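Local coordinates for protein putative secreted endoglycosylceramidase (Rhodococcus hoagii, PDB 6JYZ) that probably hydrolyses the glycosidic bond between the sugar and the ceramide of galactosylceramides, as a secreted glycoside hydrolase of family 5, at residues Q395-E399 with G400-Q404; N85-W88 with S89-E92; V27-G30 with A31-V35; G96-A100 with A101-R105. All blocks are in the same frame, centred on the assembly; numbering follows the deposited sequence.

Contact 1. Residues Q395-E399 with G400-Q404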
loop_
_atom_site.group_PDB
_atom_site.type_symbol
_atom_site.label_atom_id
_atom_site.label_comp_id
_atom_site.label_asym_id
_atom_site.label_seq_id
_atom_site.Cartn_x
_atom_site.Cartn_y
_atom_site.Cartn_z
ATOM N N GLN A 395 12.379 -9.660 -16.902
ATOM C CA GLN A 395 12.412 -9.434 -18.343
ATOM C C GLN A 395 11.521 -8.268 -18.792
ATOM O O GLN A 395 10.515 -8.411 -19.497
ATOM C CB GLN A 395 11.982 -10.719 -19.050
ATOM C CG GLN A 395 12.939 -11.856 -18.770
ATOM C CD GLN A 395 12.590 -13.095 -19.581
ATOM O OE1 GLN A 395 11.490 -13.244 -20.107
ATOM N NE2 GLN A 395 13.515 -14.033 -19.600
ATOM N N GLY A 396 11.998 -7.084 -18.457
ATOM C CA GLY A 396 11.351 -5.845 -18.852
ATOM C C GLY A 396 10.088 -5.504 -18.063
ATOM O O GLY A 396 9.705 -6.146 -17.066
ATOM N N LEU A 397 9.476 -4.423 -18.507
ATOM C CA LEU A 397 8.311 -3.814 -17.899
ATOM C C LEU A 397 7.099 -4.125 -18.748
ATOM O O LEU A 397 7.157 -4.310 -19.977
ATOM C CB LEU A 397 8.450 -2.288 -17.898
ATOM C CG LEU A 397 9.482 -1.722 -16.915
ATOM C CD1 LEU A 397 9.803 -0.254 -17.248
ATOM C CD2 LEU A 397 8.993 -1.757 -15.475
ATOM N N VAL A 398 5.914 -4.074 -18.121
ATOM C CA VAL A 398 4.653 -4.160 -18.814
ATOM C C VAL A 398 4.365 -2.725 -19.243
ATOM O O VAL A 398 3.860 -1.883 -18.474
ATOM C CB VAL A 398 3.558 -4.704 -17.868
ATOM C CG1 VAL A 398 2.194 -4.686 -18.541
ATOM C CG2 VAL A 398 3.893 -6.134 -17.395
ATOM N N GLU A 399 4.762 -2.397 -20.476
ATOM C CA GLU A 399 4.951 -0.993 -20.833
ATOM C C GLU A 399 3.640 -0.208 -20.861
ATOM O O GLU A 399 3.672 0.976 -20.491
ATOM C CB GLU A 399 5.623 -0.928 -22.226
ATOM C CG GLU A 399 7.070 -1.387 -22.199
ATOM C CD GLU A 399 8.084 -0.504 -21.475
ATOM O OE1 GLU A 399 7.714 0.655 -21.002
ATOM O OE2 GLU A 399 9.283 -0.970 -21.355
ATOM N N GLY A 400 2.525 -0.815 -21.282
ATOM C CA GLY A 400 1.264 -0.116 -21.326
ATOM C C GLY A 400 0.809 0.409 -19.950
ATOM O O GLY A 400 0.138 1.424 -19.870
ATOM N N PHE A 401 1.171 -0.349 -18.873
ATOM C CA PHE A 401 0.847 0.117 -17.530
ATOM C C PHE A 401 1.960 1.053 -17.056
ATOM O O PHE A 401 1.658 2.069 -16.455
ATOM C CB PHE A 401 0.663 -1.089 -16.606
ATOM C CG PHE A 401 -0.568 -1.912 -16.887
ATOM C CD1 PHE A 401 -1.702 -1.393 -17.510
ATOM C CD2 PHE A 401 -0.571 -3.229 -16.486
ATOM C CE1 PHE A 401 -2.842 -2.182 -17.679
ATOM C CE2 PHE A 401 -1.730 -4.012 -16.625
ATOM C CZ PHE A 401 -2.849 -3.478 -17.257
ATOM N N ALA A 402 3.241 0.664 -17.244
ATOM C CA ALA A 402 4.363 1.457 -16.770
ATOM C C ALA A 402 4.293 2.893 -17.279
ATOM O O ALA A 402 4.631 3.803 -16.508
ATOM C CB ALA A 402 5.713 0.852 -17.077
ATOM N N GLU A 403 3.861 3.091 -18.539
ATOM C CA GLU A 403 3.882 4.460 -19.017
ATOM C C GLU A 403 2.861 5.299 -18.285
ATOM O O GLU A 403 3.052 6.507 -18.135
ATOM C CB GLU A 403 3.741 4.477 -20.536
ATOM C CG GLU A 403 2.450 4.032 -21.114
ATOM C CD GLU A 403 2.417 4.135 -22.650
ATOM O OE1 GLU A 403 3.465 4.468 -23.258
ATOM O OE2 GLU A 403 1.349 3.930 -23.214
ATOM N N GLN A 404 1.723 4.742 -17.840
ATOM C CA GLN A 404 0.802 5.517 -17.039
ATOM C C GLN A 404 1.356 5.804 -15.645
ATOM O O GLN A 404 1.214 6.910 -15.106
ATOM C CB GLN A 404 -0.537 4.772 -16.920
ATOM C CG GLN A 404 -1.275 4.620 -18.240
ATOM C CD GLN A 404 -1.601 5.962 -18.834
ATOM O OE1 GLN A 404 -1.999 6.907 -18.148
ATOM N NE2 GLN A 404 -1.486 5.990 -20.154
#
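The first turn of helix 399-405, which follows strand 394-397 after the single residue V398, is held by the carbonyl of V398, the residue at the N-cap position. V398 O takes the amide of A402 at 2.9 Å in an almost straight bond (174°) and that of F401 in a weak one. One residue on, E399 O receives E403 N, and the CG of E403 packs 3.3 Å from that same E399 O, because chi1 of 67° sets CG between the backbone N and the carbonyl carbon. V398 and F401 point the same way, side by side, with V398 CG1 3.7 Å from F401 CD2. This pair faces inward at a strand-to-helix junction of the glycoside hydrolase: V398 rests on P336 and F401 on V343, both of helix 336-353, and the F401 ring meets W359 edge-to-face. Away from that pair, L397 CD1 touches the methyl A402 CB at 4.2 Å, and both residues also lean on L384. The exposed carboxylates of E399 and E403 keep apart, with E399 OE1 6.1 Å from E403 OE1; the E399 chain bends at chi2 (-69°), which carries its OE1 back to within 4.4 Å of A402 CB.

Contact 2. Residues N85-W88 with S89-E92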
loop_
_atom_site.group_PDB
_atom_site.type_symbol
_atom_site.label_atom_id
_atom_site.label_comp_id
_atom_site.label_asym_id
_atom_site.label_seq_id
_atom_site.Cartn_x
_atom_site.Cartn_y
_atom_site.Cartn_z
ATOM N N ASN A 85 5.502 -4.211 2.163
ATOM C CA ASN A 85 4.600 -5.210 2.761
ATOM C C ASN A 85 5.428 -6.110 3.680
ATOM O O ASN A 85 6.178 -6.968 3.174
ATOM C CB ASN A 85 3.958 -6.026 1.631
ATOM C CG ASN A 85 3.437 -5.224 0.450
ATOM O OD1 ASN A 85 3.788 -5.571 -0.697
ATOM N ND2 ASN A 85 2.599 -4.221 0.667
ATOM N N ILE A 86 5.236 -5.941 4.966
ATOM C CA ILE A 86 5.993 -6.699 5.968
ATOM C C ILE A 86 5.062 -7.633 6.725
ATOM O O ILE A 86 3.831 -7.532 6.620
ATOM C CB ILE A 86 6.741 -5.774 6.922
ATOM C CG1 ILE A 86 5.801 -4.923 7.761
ATOM C CG2 ILE A 86 7.754 -4.881 6.152
ATOM C CD1 ILE A 86 6.475 -4.120 8.884
ATOM N N ALA A 87 5.627 -8.592 7.469
ATOM C CA ALA A 87 4.834 -9.685 8.053
ATOM C C ALA A 87 4.983 -9.752 9.550
ATOM O O ALA A 87 6.114 -9.909 10.084
ATOM C CB ALA A 87 5.289 -11.004 7.446
ATOM N N TRP A 88 3.856 -9.783 10.222
ATOM C CA TRP A 88 3.848 -10.069 11.650
ATOM C C TRP A 88 4.553 -11.398 11.927
ATOM O O TRP A 88 5.325 -11.497 12.926
ATOM C CB TRP A 88 2.371 -10.121 12.105
ATOM C CG TRP A 88 2.154 -10.427 13.569
ATOM C CD1 TRP A 88 3.059 -10.388 14.622
ATOM C CD2 TRP A 88 0.886 -10.800 14.128
ATOM N NE1 TRP A 88 2.409 -10.713 15.782
ATOM C CE2 TRP A 88 1.098 -10.974 15.514
ATOM C CE3 TRP A 88 -0.403 -11.004 13.561
ATOM C CZ2 TRP A 88 0.048 -11.344 16.364
ATOM C CZ3 TRP A 88 -1.438 -11.358 14.429
ATOM C CH2 TRP A 88 -1.218 -11.528 15.801
ATOM N N SER A 89 4.387 -12.405 11.087
ATOM C CA SER A 89 4.999 -13.696 11.331
ATOM C C SER A 89 6.511 -13.595 11.368
ATOM O O SER A 89 7.124 -14.434 12.048
ATOM C CB SER A 89 4.555 -14.722 10.312
ATOM O OG SER A 89 5.000 -14.299 9.024
ATOM N N ALA A 90 7.113 -12.679 10.648
ATOM C CA ALA A 90 8.596 -12.544 10.662
ATOM C C ALA A 90 9.000 -11.641 11.801
ATOM O O ALA A 90 10.073 -11.851 12.382
ATOM C CB ALA A 90 9.025 -11.979 9.326
ATOM N N LEU A 91 8.212 -10.678 12.234
ATOM C CA LEU A 91 8.577 -9.837 13.346
ATOM C C LEU A 91 8.487 -10.638 14.637
ATOM O O LEU A 91 9.309 -10.431 15.576
ATOM C CB LEU A 91 7.635 -8.644 13.473
ATOM C CG LEU A 91 7.837 -7.600 12.372
ATOM C CD1 LEU A 91 6.578 -6.710 12.207
ATOM C CD2 LEU A 91 9.075 -6.726 12.670
ATOM N N GLU A 92 7.470 -11.475 14.820
ATOM C CA GLU A 92 7.156 -12.140 16.091
ATOM C C GLU A 92 7.015 -13.610 15.828
ATOM O O GLU A 92 5.902 -14.198 15.812
ATOM C CB GLU A 92 5.889 -11.552 16.695
ATOM C CG GLU A 92 5.732 -12.022 18.153
ATOM C CD GLU A 92 4.567 -11.428 18.891
ATOM O OE1 GLU A 92 3.656 -10.766 18.311
ATOM O OE2 GLU A 92 4.540 -11.600 20.156
#
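The indole of W88 runs alongside E92, its CD1 lying 3.7 Å from E92 CB, and it gives its N-H to the glutamate. W88 NE1 reaches E92 OE1 at 2.8 Å and 177°, with the acceptor in the ring plane and the oxygen met on its anti side; the carboxylate itself is turned 44° from the ring. W88 CG is anti to the backbone N (chi1 179°) and E92 CG likewise, which sends both chains the same way off one helical turn. That turn is closed by E92 N bonding to W88 O and, at the N-cap, by A87 O, which accepts L91 N at 3.1 Å in its carbonyl plane and A90 N from above it. The buried carboxylate has further partners: OE1 also bonds T200 OG1, and OE2 takes the amide of G96. A phenylalanine in place of W88 would probably leave E92 OE1 without its indole donor, dependent on T200, and open a gap beside E92 CB. Elsewhere I86 CD1 meets L91 CD1 at 4.2 Å. S89 OG bonds D52 OD2. The turn follows strand 81-86 of the family's (beta/alpha)8 barrel: W88 packs on L197 of helix 193-206 and M124 of strand 119-124, and I86, A90 and L91 all touch Y102 of helix 100-115.

Contact 3. Residues V27-G30 with A31-V35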
loop_
_atom_site.group_PDB
_atom_site.type_symbol
_atom_site.label_atom_id
_atom_site.label_comp_id
_atom_site.label_asym_id
_atom_site.label_seq_id
_atom_site.Cartn_x
_atom_site.Cartn_y
_atom_site.Cartn_z
ATOM N N VAL A 27 0.243 15.979 8.602
ATOM C CA VAL A 27 -1.051 16.190 7.994
ATOM C C VAL A 27 -1.507 17.588 8.385
ATOM O O VAL A 27 -1.431 17.949 9.575
ATOM C CB VAL A 27 -2.062 15.126 8.464
ATOM C CG1 VAL A 27 -3.484 15.508 8.025
ATOM C CG2 VAL A 27 -1.691 13.747 7.979
ATOM N N GLU A 28 -2.012 18.346 7.407
ATOM C CA GLU A 28 -2.658 19.590 7.779
ATOM C C GLU A 28 -3.798 19.787 6.782
ATOM O O GLU A 28 -3.585 19.671 5.572
ATOM C CB GLU A 28 -1.674 20.739 7.741
ATOM C CG GLU A 28 -2.342 22.004 8.252
ATOM C CD GLU A 28 -1.322 23.106 8.295
ATOM O OE1 GLU A 28 -0.759 23.389 7.226
ATOM O OE2 GLU A 28 -1.058 23.622 9.408
ATOM N N ASP A 29 -5.001 20.114 7.326
ATOM C CA ASP A 29 -6.099 20.575 6.502
ATOM C C ASP A 29 -6.428 19.538 5.455
ATOM O O ASP A 29 -6.692 19.860 4.289
ATOM C CB ASP A 29 -5.748 21.900 5.840
ATOM C CG ASP A 29 -5.714 23.028 6.877
ATOM O OD1 ASP A 29 -6.398 22.901 7.932
ATOM O OD2 ASP A 29 -4.953 23.978 6.644
ATOM N N GLY A 30 -6.441 18.280 5.882
ATOM C CA GLY A 30 -6.928 17.252 5.015
ATOM C C GLY A 30 -5.904 16.775 3.984
ATOM O O GLY A 30 -6.237 16.008 3.083
ATOM N N ALA A 31 -4.618 17.280 4.077
ATOM C CA ALA A 31 -3.607 16.859 3.114
ATOM C C ALA A 31 -2.368 16.348 3.818
ATOM O O ALA A 31 -2.009 16.850 4.869
ATOM C CB ALA A 31 -3.224 18.055 2.203
ATOM N N ILE A 32 -1.684 15.433 3.162
ATOM C CA ILE A 32 -0.309 15.086 3.547
ATOM C C ILE A 32 0.606 16.231 3.120
ATOM O O ILE A 32 0.589 16.663 1.963
ATOM C CB ILE A 32 0.106 13.753 2.933
ATOM C CG1 ILE A 32 -0.800 12.614 3.474
ATOM C CG2 ILE A 32 1.547 13.489 3.307
ATOM C CD1 ILE A 32 -0.571 11.223 2.838
ATOM N N LYS A 33 1.354 16.735 4.084
ATOM C CA LYS A 33 2.293 17.836 3.838
ATOM C C LYS A 33 3.623 17.528 4.461
ATOM O O LYS A 33 3.755 16.649 5.331
ATOM C CB LYS A 33 1.751 19.136 4.449
ATOM C CG LYS A 33 0.412 19.583 3.827
ATOM C CD LYS A 33 0.210 21.056 4.006
ATOM C CE LYS A 33 -1.176 21.492 3.615
ATOM N NZ LYS A 33 -1.400 22.899 4.127
ATOM N N ASP A 34 4.667 18.259 4.096
ATOM C CA ASP A 34 5.889 18.164 4.874
ATOM C C ASP A 34 5.925 19.291 5.892
ATOM O O ASP A 34 5.052 20.169 5.935
ATOM C CB ASP A 34 7.076 18.067 3.942
ATOM C CG ASP A 34 7.409 19.329 3.223
ATOM O OD1 ASP A 34 6.958 20.397 3.560
ATOM O OD2 ASP A 34 8.211 19.149 2.276
ATOM N N VAL A 35 6.948 19.196 6.757
ATOM C CA VAL A 35 7.053 20.210 7.813
ATOM C C VAL A 35 7.444 21.586 7.295
ATOM O O VAL A 35 7.281 22.525 8.095
ATOM C CB VAL A 35 7.973 19.740 8.964
ATOM C CG1 VAL A 35 7.280 18.589 9.702
ATOM C CG2 VAL A 35 9.346 19.373 8.429
#
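V27 and A31 meet beside the turn of a two-stranded beta hairpin near the start of the modelled chain, strands 25-28 and 31-34 joined by a type I' turn from E28 to A31. The close-knit part is backbone. E28 and A31 form the hydrogen-bonded antiparallel pair: E28 N gives to A31 O at 2.9 Å, and A31 N returns to E28 O at 3.0 Å, reaching it from above the carbonyl plane. V27 and I32 make the next, non-hydrogen-bonded pair, where V27 CA approaches A31 O at 3.3 Å in a CA-H...O contact. The turn needs positive phi at D29 and G30; at G30 a side chain would jam against the preceding carbonyl oxygen. On the sheet face carrying V27 and I32, both side chains pack on L259 of strand 259-262.

The face of E28 and A31 is the looser, solvent side. There the extended K33 chain crosses that of E28 at a slant, its CE lying 3.6 Å from E28 O, and its NZ forms a salt bridge with the E28 carboxylate. Exchanging K33 for an alanine would probably leave the E28 carboxylate without its cationic mate and remove the chain that packs beside E28 O. D29 OD2 stays 4.5 Å from K33 NZ, beyond a salt bridge, whereas K33 NZ reaches E28 OE1 at 3.2 Å on the anti lone pair of that oxygen.

Contact 4. Residues G96-A100 with A101-R105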
loop_
_atom_site.group_PDB
_atom_site.type_symbol
_atom_site.label_atom_id
_atom_site.label_comp_id
_atom_site.label_asym_id
_atom_site.label_seq_id
_atom_site.Cartn_x
_atom_site.Cartn_y
_atom_site.Cartn_z
ATOM N N GLY A 96 5.899 -13.311 21.825
ATOM C CA GLY A 96 6.686 -12.350 22.578
ATOM C C GLY A 96 8.016 -12.021 21.921
ATOM O O GLY A 96 8.661 -11.091 22.402
ATOM N N ALA A 97 8.447 -12.733 20.883
ATOM C CA ALA A 97 9.741 -12.427 20.237
ATOM C C ALA A 97 9.674 -11.140 19.430
ATOM O O ALA A 97 8.561 -10.717 19.021
ATOM C CB ALA A 97 10.157 -13.542 19.324
ATOM N N PHE A 98 10.804 -10.533 19.170
ATOM C CA PHE A 98 10.858 -9.397 18.264
ATOM C C PHE A 98 12.154 -9.552 17.495
ATOM O O PHE A 98 13.246 -9.383 18.053
ATOM C CB PHE A 98 10.796 -8.086 19.022
ATOM C CG PHE A 98 10.658 -6.882 18.089
ATOM C CD1 PHE A 98 9.501 -6.688 17.339
ATOM C CD2 PHE A 98 11.717 -5.996 17.937
ATOM C CE1 PHE A 98 9.401 -5.555 16.506
ATOM C CE2 PHE A 98 11.624 -4.868 17.083
ATOM C CZ PHE A 98 10.451 -4.692 16.370
ATOM N N ASP A 99 12.082 -9.946 16.214
ATOM C CA ASP A 99 13.271 -10.325 15.459
ATOM C C ASP A 99 13.978 -9.121 14.884
ATOM O O ASP A 99 13.561 -8.543 13.830
ATOM C CB ASP A 99 12.945 -11.310 14.351
ATOM C CG ASP A 99 14.170 -11.845 13.633
ATOM O OD1 ASP A 99 15.299 -11.381 13.972
ATOM O OD2 ASP A 99 13.984 -12.686 12.741
ATOM N N ALA A 100 14.994 -8.630 15.574
ATOM C CA ALA A 100 15.735 -7.466 15.134
ATOM C C ALA A 100 16.494 -7.714 13.847
ATOM O O ALA A 100 16.827 -6.720 13.182
ATOM C CB ALA A 100 16.727 -7.088 16.244
ATOM N N ALA A 101 16.795 -8.958 13.487
ATOM C CA ALA A 101 17.431 -9.178 12.219
ATOM C C ALA A 101 16.440 -8.923 11.067
ATOM O O ALA A 101 16.835 -8.428 10.002
ATOM C CB ALA A 101 17.959 -10.590 12.086
ATOM N N TYR A 102 15.160 -9.242 11.281
ATOM C CA TYR A 102 14.145 -8.868 10.264
ATOM C C TYR A 102 13.968 -7.376 10.258
ATOM O O TYR A 102 13.906 -6.744 9.164
ATOM C CB TYR A 102 12.855 -9.603 10.599
ATOM C CG TYR A 102 11.743 -9.324 9.584
ATOM C CD1 TYR A 102 11.857 -9.775 8.299
ATOM C CD2 TYR A 102 10.594 -8.613 9.956
ATOM C CE1 TYR A 102 10.864 -9.557 7.324
ATOM C CE2 TYR A 102 9.585 -8.413 9.006
ATOM C CZ TYR A 102 9.744 -8.875 7.743
ATOM O OH TYR A 102 8.672 -8.717 6.862
ATOM N N VAL A 103 13.975 -6.700 11.400
ATOM C CA VAL A 103 13.925 -5.249 11.451
ATOM C C VAL A 103 15.096 -4.659 10.694
ATOM O O VAL A 103 14.937 -3.652 9.991
ATOM C CB VAL A 103 13.906 -4.709 12.891
ATOM C CG1 VAL A 103 13.973 -3.182 12.868
ATOM C CG2 VAL A 103 12.611 -5.172 13.577
ATOM N N ALA A 104 16.304 -5.263 10.760
ATOM C CA ALA A 104 17.427 -4.684 10.017
ATOM C C ALA A 104 17.189 -4.837 8.531
ATOM O O ALA A 104 17.627 -3.933 7.794
ATOM C CB ALA A 104 18.709 -5.424 10.442
ATOM N N ARG A 105 16.507 -5.876 8.040
ATOM C CA ARG A 105 16.190 -5.903 6.617
ATOM C C ARG A 105 15.194 -4.805 6.285
ATOM O O ARG A 105 15.314 -4.172 5.199
ATOM C CB ARG A 105 15.550 -7.237 6.252
ATOM C CG ARG A 105 16.519 -8.429 6.414
ATOM C CD ARG A 105 15.917 -9.799 6.265
ATOM N NE ARG A 105 15.421 -9.983 4.909
ATOM C CZ ARG A 105 14.487 -10.858 4.601
ATOM N NH1 ARG A 105 13.839 -11.539 5.535
ATOM N NH2 ARG A 105 14.134 -10.982 3.337
#
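F98 and V103 cross at about a right angle: the far end of the ring, F98 CZ, comes to 3.6 Å from V103 CG2, and CE2 stands almost as close. This one methyl does the touching: V103 CG1 is anti to the backbone N (chi1 175°), which leaves CG2 beside that N and turned to F98. The same methyl also rests 3.5 Å from D99 O. Both side chains lean on L91 of helix 88-91, and both reach E207.

D99 stands crosswise to Y102 in a similar manner, carboxylate and ring planes 40° apart, with D99 OD2 3.9 Å from Y102 CB. Its CG is anti to the backbone N (chi1 -174°), which swings the carboxylate over the start of the helix. OD1 there receives A101 N at 2.9 Å from above the carboxylate plane and, weakly, Y102 N at 3.4 Å. The methyl of A101 sits against the same oxygen, its CB 3.4 Å from D99 OD1. Meanwhile the backbone oxygen of D99 accepts V103 N at 3.1 Å, in its carbonyl plane, and A100 O accepts A104 N. Beyond the helix start, the Y102 hydroxyl, at the end of a buried ring, bonds L50 O and A87 N and so ties this turn to the loops that follow two barrel strands.

An aspartate taking amides of the first turn is a classic N-cap; the negative carboxylate would also suit the partial positive charge of a helix N-terminus. Here it starts helix 100-115, which leads to strand 119-124 of the family 5 barrel.

In the fold
Contacts 2 and 4 form one neighbourhood, their centres 9 Å apart. L91 O of contact 2 lies 2.9 Å from D99 N of contact 4, a probable hydrogen bond, and E92 CG packs 3.2 Å from A97 O, so the short helix 88-91 and the start of helix 100-115 are locked together beside the barrel. Contact 1 stands well away, its centre about 30 Å from that of contact 2, and the hairpin of contact 3 is equally remote, about 29 Å from contact 2 and 32 Å from contact 1 between centres. Three of the four begin helices; contact 3 alone is a hairpin. A 1,2-ethanediol, probably from the crystallisation liquor, lies about 3 Å from the side chain of A104 in contact 4.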